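Local coordinates for protein endo-1,3-beta-glucanase, family GH16 (Zobellia galactanivorans, PDB 5FUI) that binds the algal beta-1,3-glucan laminarin, serving as the C-terminal family 6 carbohydrate-binding module of a marine bacterial enzyme that probably degrades it, at residues 112-117 with 126-131; 11-16 with 48-53; 58-63 with 82-87. All coordinates share one frame; numbering follows the deposited sequence.

Contact 1 of 3, residues 112-117 with 126-131. With MG (magnesium ion), chain E; APY (2-aminomethyl-pyridine), chain C.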
# COMPACT_ATOMS: atom_id res chain seq x y z
N TYR A 112 -5.06 14.20 -1.41
CA TYR A 112 -3.67 14.01 -1.72
C TYR A 112 -3.44 12.88 -2.70
O TYR A 112 -4.20 11.91 -2.77
CB TYR A 112 -2.85 13.66 -0.40
CG TYR A 112 -3.06 14.66 0.71
CD1 TYR A 112 -2.39 15.83 0.70
CD2 TYR A 112 -3.86 14.41 1.78
CE1 TYR A 112 -2.54 16.74 1.73
CE2 TYR A 112 -4.05 15.30 2.83
CZ TYR A 112 -3.39 16.47 2.81
OH TYR A 112 -3.58 17.37 3.85
N GLN A 113 -2.31 12.98 -3.40
CA GLN A 113 -1.77 11.85 -4.15
C GLN A 113 -1.08 10.95 -3.12
O GLN A 113 -0.15 11.38 -2.43
CB GLN A 113 -0.79 12.35 -5.23
CG GLN A 113 -0.11 11.29 -6.05
CD GLN A 113 0.74 11.90 -7.19
OE1 GLN A 113 0.20 12.26 -8.24
NE2 GLN A 113 2.09 12.01 -6.99
N PHE A 114 -1.52 9.68 -3.07
CA PHE A 114 -0.99 8.70 -2.09
C PHE A 114 -0.01 7.77 -2.78
O PHE A 114 -0.36 7.20 -3.84
CB PHE A 114 -2.20 7.98 -1.51
CG PHE A 114 -1.89 6.90 -0.47
CD1 PHE A 114 -1.61 7.22 0.85
CD2 PHE A 114 -1.95 5.59 -0.85
CE1 PHE A 114 -1.34 6.21 1.76
CE2 PHE A 114 -1.70 4.59 0.07
CZ PHE A 114 -1.37 4.90 1.35
N GLY A 115 1.23 7.62 -2.28
CA GLY A 115 2.23 6.85 -2.95
C GLY A 115 2.74 5.71 -2.08
O GLY A 115 2.92 5.89 -0.87
N LEU A 116 3.00 4.55 -2.71
CA LEU A 116 3.67 3.41 -2.05
C LEU A 116 4.95 3.12 -2.81
O LEU A 116 4.90 3.04 -4.04
CB LEU A 116 2.76 2.12 -2.11
CG LEU A 116 1.44 2.34 -1.37
CD1 LEU A 116 0.66 1.02 -1.43
CD2 LEU A 116 1.72 2.78 0.04
N TYR A 117 6.06 3.06 -2.08
CA TYR A 117 7.33 2.92 -2.77
C TYR A 117 8.04 1.72 -2.19
O TYR A 117 8.28 1.64 -0.97
CB TYR A 117 8.16 4.21 -2.47
CG TYR A 117 9.16 4.57 -3.55
CD1 TYR A 117 10.22 3.72 -3.84
CD2 TYR A 117 9.01 5.75 -4.34
CE1 TYR A 117 11.16 4.04 -4.84
CE2 TYR A 117 9.91 6.08 -5.31
CZ TYR A 117 11.01 5.27 -5.53
OH TYR A 117 11.87 5.63 -6.56
N ASN A 126 -2.89 -6.39 -2.14
CA ASN A 126 -4.24 -6.55 -2.65
C ASN A 126 -5.02 -5.20 -2.56
O ASN A 126 -5.62 -4.73 -3.57
CB ASN A 126 -4.98 -7.67 -1.87
CG ASN A 126 -6.41 -7.91 -2.33
OD1 ASN A 126 -6.85 -7.43 -3.34
ND2 ASN A 126 -7.15 -8.73 -1.55
N TRP A 127 -4.95 -4.55 -1.38
CA TRP A 127 -5.68 -3.30 -1.18
C TRP A 127 -5.06 -2.59 0.02
O TRP A 127 -4.25 -3.11 0.76
CB TRP A 127 -7.23 -3.53 -0.96
CG TRP A 127 -7.64 -4.59 -0.01
CD1 TRP A 127 -8.24 -5.82 -0.34
CD2 TRP A 127 -7.54 -4.56 1.45
NE1 TRP A 127 -8.50 -6.55 0.84
CE2 TRP A 127 -8.12 -5.83 1.94
CE3 TRP A 127 -7.06 -3.61 2.41
CZ2 TRP A 127 -8.26 -6.11 3.28
CZ3 TRP A 127 -7.16 -3.97 3.77
CH2 TRP A 127 -7.71 -5.19 4.19
N ILE A 128 -5.51 -1.33 0.13
CA ILE A 128 -5.21 -0.41 1.20
C ILE A 128 -6.56 0.01 1.83
O ILE A 128 -7.55 0.24 1.09
CB ILE A 128 -4.46 0.86 0.70
CG1 ILE A 128 -3.19 0.49 -0.10
CG2 ILE A 128 -4.13 1.78 1.89
CD1 ILE A 128 -3.34 0.72 -1.59
N ARG A 129 -6.64 0.12 3.17
CA ARG A 129 -7.89 0.59 3.82
C ARG A 129 -7.51 1.64 4.82
O ARG A 129 -6.70 1.43 5.70
CB ARG A 129 -8.61 -0.64 4.44
CG ARG A 129 -9.94 -0.32 5.10
CD ARG A 129 -10.81 -1.58 5.28
NE ARG A 129 -10.17 -2.54 6.15
CZ ARG A 129 -10.30 -3.89 6.12
NH1 ARG A 129 -11.16 -4.44 5.22
NH2 ARG A 129 -9.56 -4.61 7.03
N ILE A 130 -8.24 2.76 4.72
CA ILE A 130 -7.99 3.92 5.56
C ILE A 130 -9.19 4.14 6.50
O ILE A 130 -10.33 4.23 5.97
CB ILE A 130 -7.70 5.19 4.73
CG1 ILE A 130 -6.43 4.95 3.87
CG2 ILE A 130 -7.56 6.43 5.66
CD1 ILE A 130 -6.20 5.99 2.73
N THR A 131 -8.97 4.22 7.81
CA THR A 131 -10.07 4.34 8.80
C THR A 131 -9.77 5.49 9.77
O THR A 131 -8.70 5.62 10.29
CB THR A 131 -10.21 3.03 9.62
OG1 THR A 131 -10.46 1.98 8.69
CG2 THR A 131 -11.38 3.13 10.59
MG MG E . -7.00 -5.88 -5.13
N APY C . 5.47 8.67 -3.98
CM APY C . 5.44 7.34 -4.54
C2 APY C . 5.92 7.85 -5.89
C3 APY C . 7.25 7.75 -6.20
C4 APY C . 7.77 8.29 -7.40
C5 APY C . 6.90 9.02 -8.24
C6 APY C . 5.56 9.13 -7.92
N1 APY C . 5.11 8.59 -6.73
O HOH W 1 -9.12 -6.51 -5.89

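Contact 2 of 3, residues 11-16 with 48-53. With MG (magnesium ion), chain E.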
# COMPACT_ATOMS: atom_id res chain seq x y z
N LEU A 11 -12.27 3.93 3.87
CA LEU A 11 -12.03 4.08 2.45
C LEU A 11 -11.17 2.88 2.03
O LEU A 11 -10.05 2.72 2.62
CB LEU A 11 -11.34 5.38 2.13
CG LEU A 11 -10.89 5.49 0.67
CD1 LEU A 11 -12.12 5.70 -0.27
CD2 LEU A 11 -9.86 6.61 0.45
N LYS A 12 -11.66 2.01 1.12
CA LYS A 12 -10.84 0.92 0.61
C LYS A 12 -10.35 1.24 -0.78
O LYS A 12 -11.17 1.59 -1.69
CB LYS A 12 -11.61 -0.42 0.69
CG LYS A 12 -10.83 -1.66 0.33
CD LYS A 12 -11.77 -2.82 0.70
CE LYS A 12 -11.13 -4.13 0.45
NZ LYS A 12 -12.11 -5.22 0.22
N ILE A 13 -9.02 1.22 -0.96
CA ILE A 13 -8.37 1.51 -2.27
C ILE A 13 -7.84 0.19 -2.80
O ILE A 13 -6.94 -0.41 -2.19
CB ILE A 13 -7.18 2.47 -2.14
CG1 ILE A 13 -7.65 3.78 -1.51
CG2 ILE A 13 -6.46 2.75 -3.47
CD1 ILE A 13 -6.48 4.54 -0.86
N GLU A 14 -8.36 -0.30 -3.94
CA GLU A 14 -7.85 -1.55 -4.50
C GLU A 14 -6.45 -1.24 -5.00
O GLU A 14 -6.23 -0.22 -5.64
CB GLU A 14 -8.74 -2.13 -5.64
CG GLU A 14 -10.09 -2.57 -5.09
CD GLU A 14 -9.93 -3.77 -4.06
OE1 GLU A 14 -8.91 -4.56 -4.10
OE2 GLU A 14 -10.83 -3.96 -3.24
N ALA A 15 -5.47 -2.06 -4.65
CA ALA A 15 -4.06 -1.69 -4.94
C ALA A 15 -3.82 -1.60 -6.47
O ALA A 15 -2.86 -0.95 -6.91
CB ALA A 15 -3.09 -2.69 -4.28
N GLU A 16 -4.60 -2.41 -7.25
CA GLU A 16 -4.44 -2.45 -8.71
C GLU A 16 -5.01 -1.18 -9.38
O GLU A 16 -4.95 -1.06 -10.57
CB GLU A 16 -5.02 -3.76 -9.26
CG GLU A 16 -6.54 -3.83 -9.28
CD GLU A 16 -7.15 -4.37 -8.00
OE1 GLU A 16 -6.50 -4.36 -6.91
OE2 GLU A 16 -8.29 -4.89 -8.04
N PRO A 48 -4.05 8.91 -7.06
CA PRO A 48 -4.48 10.31 -6.89
C PRO A 48 -5.84 10.42 -6.16
O PRO A 48 -6.67 9.49 -6.12
CB PRO A 48 -4.59 10.81 -8.33
CG PRO A 48 -5.13 9.61 -9.02
CD PRO A 48 -4.19 8.50 -8.48
N GLY A 49 -6.04 11.59 -5.57
CA GLY A 49 -7.36 11.94 -5.11
C GLY A 49 -7.82 11.25 -3.87
O GLY A 49 -9.03 11.03 -3.65
N ILE A 50 -6.87 10.92 -2.98
CA ILE A 50 -7.27 10.23 -1.73
C ILE A 50 -7.64 11.31 -0.66
O ILE A 50 -6.77 12.19 -0.27
CB ILE A 50 -6.14 9.27 -1.22
CG1 ILE A 50 -5.75 8.26 -2.30
CG2 ILE A 50 -6.61 8.69 0.11
CD1 ILE A 50 -6.93 7.59 -2.93
N ASN A 51 -8.90 11.27 -0.26
CA ASN A 51 -9.39 12.27 0.66
C ASN A 51 -9.31 11.82 2.14
O ASN A 51 -9.69 10.68 2.49
CB ASN A 51 -10.82 12.76 0.29
CG ASN A 51 -11.28 13.89 1.21
OD1 ASN A 51 -10.80 15.03 1.12
ND2 ASN A 51 -12.18 13.55 2.14
N PHE A 52 -8.72 12.71 3.01
CA PHE A 52 -8.66 12.56 4.44
C PHE A 52 -9.58 13.67 4.91
O PHE A 52 -9.18 14.85 4.92
CB PHE A 52 -7.21 12.71 4.92
CG PHE A 52 -6.29 11.61 4.45
CD1 PHE A 52 -5.77 11.62 3.11
CD2 PHE A 52 -5.99 10.51 5.31
CE1 PHE A 52 -4.90 10.60 2.67
CE2 PHE A 52 -5.10 9.52 4.86
CZ PHE A 52 -4.56 9.55 3.58
N PRO A 53 -10.80 13.35 5.30
CA PRO A 53 -11.79 14.45 5.52
C PRO A 53 -11.57 15.21 6.81
O PRO A 53 -12.10 16.32 6.93
CB PRO A 53 -13.13 13.73 5.66
CG PRO A 53 -12.77 12.30 5.99
CD PRO A 53 -11.46 12.01 5.27
MG MG E . -7.00 -5.88 -5.13
O HOH W 1 -9.12 -6.51 -5.89

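Contact 3 of 3, residues 58-63 with 82-87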
# COMPACT_ATOMS: atom_id res chain seq x y z
N TYR A 58 -5.14 8.46 11.66
CA TYR A 58 -5.81 7.45 10.84
C TYR A 58 -5.10 6.10 10.99
O TYR A 58 -3.84 6.04 11.14
CB TYR A 58 -5.68 7.81 9.35
CG TYR A 58 -6.53 8.97 8.95
CD1 TYR A 58 -6.16 10.28 9.21
CD2 TYR A 58 -7.78 8.75 8.33
CE1 TYR A 58 -6.93 11.35 8.85
CE2 TYR A 58 -8.61 9.80 7.94
CZ TYR A 58 -8.19 11.13 8.21
OH TYR A 58 -9.04 12.16 7.84
N LEU A 59 -5.91 5.05 10.87
CA LEU A 59 -5.34 3.68 10.72
C LEU A 59 -5.29 3.42 9.22
O LEU A 59 -6.34 3.53 8.51
CB LEU A 59 -6.25 2.63 11.43
CG LEU A 59 -5.70 1.20 11.32
CD1 LEU A 59 -4.43 1.07 12.16
CD2 LEU A 59 -6.86 0.26 11.85
N ILE A 60 -4.09 3.04 8.74
CA ILE A 60 -3.99 2.66 7.32
C ILE A 60 -3.51 1.19 7.31
O ILE A 60 -2.46 0.83 7.85
CB ILE A 60 -3.04 3.53 6.50
CG1 ILE A 60 -3.37 5.07 6.72
CG2 ILE A 60 -3.19 3.09 5.03
CD1 ILE A 60 -2.51 5.96 5.80
N GLU A 61 -4.38 0.35 6.73
CA GLU A 61 -4.17 -1.12 6.64
C GLU A 61 -3.77 -1.49 5.25
O GLU A 61 -4.25 -0.88 4.29
CB GLU A 61 -5.47 -1.88 6.94
CG GLU A 61 -5.92 -1.84 8.42
CD GLU A 61 -7.32 -2.37 8.48
OE1 GLU A 61 -8.25 -1.61 8.15
OE2 GLU A 61 -7.51 -3.60 8.82
N TYR A 62 -2.89 -2.49 5.15
CA TYR A 62 -2.36 -2.97 3.88
C TYR A 62 -2.49 -4.47 3.83
O TYR A 62 -1.97 -5.18 4.71
CB TYR A 62 -0.84 -2.58 3.69
CG TYR A 62 -0.60 -1.10 3.81
CD1 TYR A 62 -0.40 -0.48 5.01
CD2 TYR A 62 -0.63 -0.29 2.64
CE1 TYR A 62 -0.18 0.91 5.07
CE2 TYR A 62 -0.42 1.10 2.69
CZ TYR A 62 -0.22 1.66 3.89
OH TYR A 62 0.02 3.01 3.94
N ARG A 63 -3.23 -4.96 2.83
CA ARG A 63 -3.46 -6.41 2.64
C ARG A 63 -2.38 -6.94 1.76
O ARG A 63 -2.32 -6.65 0.56
CB ARG A 63 -4.86 -6.65 2.11
CG ARG A 63 -5.33 -8.12 2.00
CD ARG A 63 -5.47 -8.65 3.45
NE ARG A 63 -6.07 -10.00 3.43
CZ ARG A 63 -6.21 -10.74 4.53
NH1 ARG A 63 -5.79 -10.30 5.74
NH2 ARG A 63 -6.75 -11.98 4.43
N THR A 82 4.98 14.66 2.39
CA THR A 82 4.72 14.18 3.77
C THR A 82 5.01 12.69 3.73
O THR A 82 4.39 11.98 2.92
CB THR A 82 3.22 14.38 4.12
OG1 THR A 82 3.07 15.82 4.26
CG2 THR A 82 2.89 13.75 5.51
N VAL A 83 5.93 12.24 4.57
CA VAL A 83 6.17 10.82 4.66
C VAL A 83 5.32 10.25 5.79
O VAL A 83 5.32 10.75 6.93
CB VAL A 83 7.68 10.50 4.91
CG1 VAL A 83 7.96 9.03 5.19
CG2 VAL A 83 8.48 10.94 3.67
N LEU A 84 4.58 9.17 5.50
CA LEU A 84 3.68 8.61 6.50
C LEU A 84 4.40 7.51 7.29
O LEU A 84 4.14 7.34 8.46
CB LEU A 84 2.42 8.05 5.85
CG LEU A 84 1.60 9.11 5.08
CD1 LEU A 84 0.51 8.37 4.28
CD2 LEU A 84 1.05 10.18 6.08
N GLY A 85 5.35 6.83 6.68
CA GLY A 85 6.12 5.80 7.39
C GLY A 85 6.33 4.59 6.51
O GLY A 85 6.11 4.63 5.30
N GLU A 86 6.91 3.56 7.13
CA GLU A 86 7.32 2.39 6.41
C GLU A 86 6.67 1.15 7.00
O GLU A 86 6.35 1.05 8.19
CB GLU A 86 8.80 2.22 6.43
CG GLU A 86 9.55 3.40 5.83
CD GLU A 86 11.06 3.35 5.88
OE1 GLU A 86 11.63 2.30 6.14
OE2 GLU A 86 11.59 4.43 5.58
N LEU A 87 6.44 0.15 6.14
CA LEU A 87 5.77 -1.10 6.52
C LEU A 87 6.71 -2.24 6.13
O LEU A 87 7.24 -2.25 5.02
CB LEU A 87 4.43 -1.28 5.64
CG LEU A 87 3.22 -0.37 5.91
CD1 LEU A 87 2.78 -0.48 7.38
CD2 LEU A 87 3.53 1.08 5.48

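Contact 1 of 3, residues 112-117 with 126-131
Apolar contact between the two strands converges on Ile128, which meets two side chains with two different branches. Its CD1 reaches toward Leu116 and lies 4.0 Å from Leu116 CD1, the two side chains approaching tip to tip. The CG2 methyl instead lies obliquely near the ring of Phe114, 4.1 Å from Phe114 CE2, as these side chains run alongside one another in opposite senses. Phe114 CG stands anti to the backbone N (chi1 180°), a torsion that carries the ring across to Ile128.

No hydrogen bond links the strands, which belong to the two opposed sheets of the beta-sandwich used by family 6 modules; side chains fill the interval between them.

Metal and ligand contacts lie away from this core. Asn126 chelates the magnesium ion through its backbone O and its side-chain OD1, each 2.4 Å from the metal, and Asn126 ND2 is hydrogen-bonded to Glu31 OE1. On strand 110-118, the bound 2-aminomethyl-pyridine rests against backbone and ring: its CM is 3.6 Å from Gly115 CA, while its C3 sits at the edge of the Tyr117 ring, 3.2 Å from Tyr117 CD2. Gly115, having no side chain, lets the ligand amine come close to the strand. Trp44 and Asp76 complete the pocket, with Asp76 OD2 hydrogen-bonded to the ligand.

Contact 2 of 3, residues 11-16 with 48-53
Water 1 is gripped from two directions: its oxygen binds the magnesium ion at 2.3 Å, and it donates a hydrogen bond to Glu16 OE2, 2.8 Å from the water oxygen. The other carboxylate oxygen, Glu16 OE1, binds the metal directly at 2.4 Å, leaving one oxygen of Glu16 for the ion and one for the ion's water. Glu14 adds its OE1 at 2.5 Å from magnesium; its chain folds at chi2 (-65°), which brings the carboxylate back to the ion. The backbone O of Glu34 and both oxygens of Asn126 complete six ligands. Within the same segment, Lys12 NZ makes a long salt bridge to Glu14 OE2, and Lys12 also forms a cation-pi contact with Trp127.

Residues 11-14 lie on strand 10-14, an outermost strand of the four-stranded sheet, whereas 48-52 run in the five-stranded sheet facing it across the beta-sandwich. Strand 44-52 carries a G1 beta bulge in which Gly49 and Ile50 both face Tyr112, and Gly49 takes the positive phi of 74° that suits glycine.

Ile50, the second residue of the bulge, makes the crossing between sheets with both of its branches. Its CD1 meets Ile13 CD1 at 3.7 Å, the two side chains extending toward each other tip to tip. Its CG2 touches Leu11 CD2 at 3.9 Å, where the side chains cross obliquely. An alanine here lacks both branches and would probably open a gap between the sheets, leaving the methyl ends of Ile13 and Leu11 without their partner. Ile130 packs against Ile50 and Ile13 alike, joining them on the side of strand 124-131.

Contact 3 of 3, residues 58-63 with 82-87
Tyr62 and Leu87 meet at about a right angle between the two sheets of the beta-sandwich, strand 56-66 lying inside one sheet and strand 82-88 at the border of the other. From CB, the Tyr62 side chain takes CG anti to the carbonyl carbon (chi1 -56°), and the ring then passes obliquely by Leu87. Tyr62 CD1 comes first, 3.7 Å from Leu87 CG. CE1 follows, set against the fork of the leucine, with Leu87 CG and CD2 both 3.7 Å from Tyr62 CE1. Tyr62 CZ lies farther along, 4.1 Å from Leu87 CD2. At the end of the side chain, the hydroxyl OH is hydrogen-bonded to Gln103 OE1, which gives this buried polar tip a partner, while Phe73 meets the ring edge-to-face.

On strand 82-88 a classic beta bulge sets Leu84 and Gly85 together opposite Ser75. Gly85 has a positive phi of 138°, a backbone conformation that suits glycine. The extra residue lets Leu84 and Leu87, three positions apart, both point toward strand 56-66, and Leu84 finds Ile60 there, their side chains crossing nearly perpendicularly with Leu84 CD1 4.2 Å from Ile60 CD1.

How the contacts relate
Three bridges between the same two sheets share one hydrophobic core, with contact 1 in the middle: its centre lies about 6 Å from the centre of contact 2 and about 7 Å from that of contact 3, while the centres of contacts 2 and 3 are about 12 Å apart. Contacts 1 and 2 are joined by a probable backbone hydrogen bond, Ile13 N to Ile128 O at 2.7 Å, and supply ligands to one magnesium ion. Contact 3 meets contact 1 where Ile60 CG2 lies 3.5 Å from Ile128 CG2. The side chain of Leu84 is about 10 Å from a bound 2-aminomethyl-pyridine, whereas that of Tyr62 is about 11 Å from the magnesium ion.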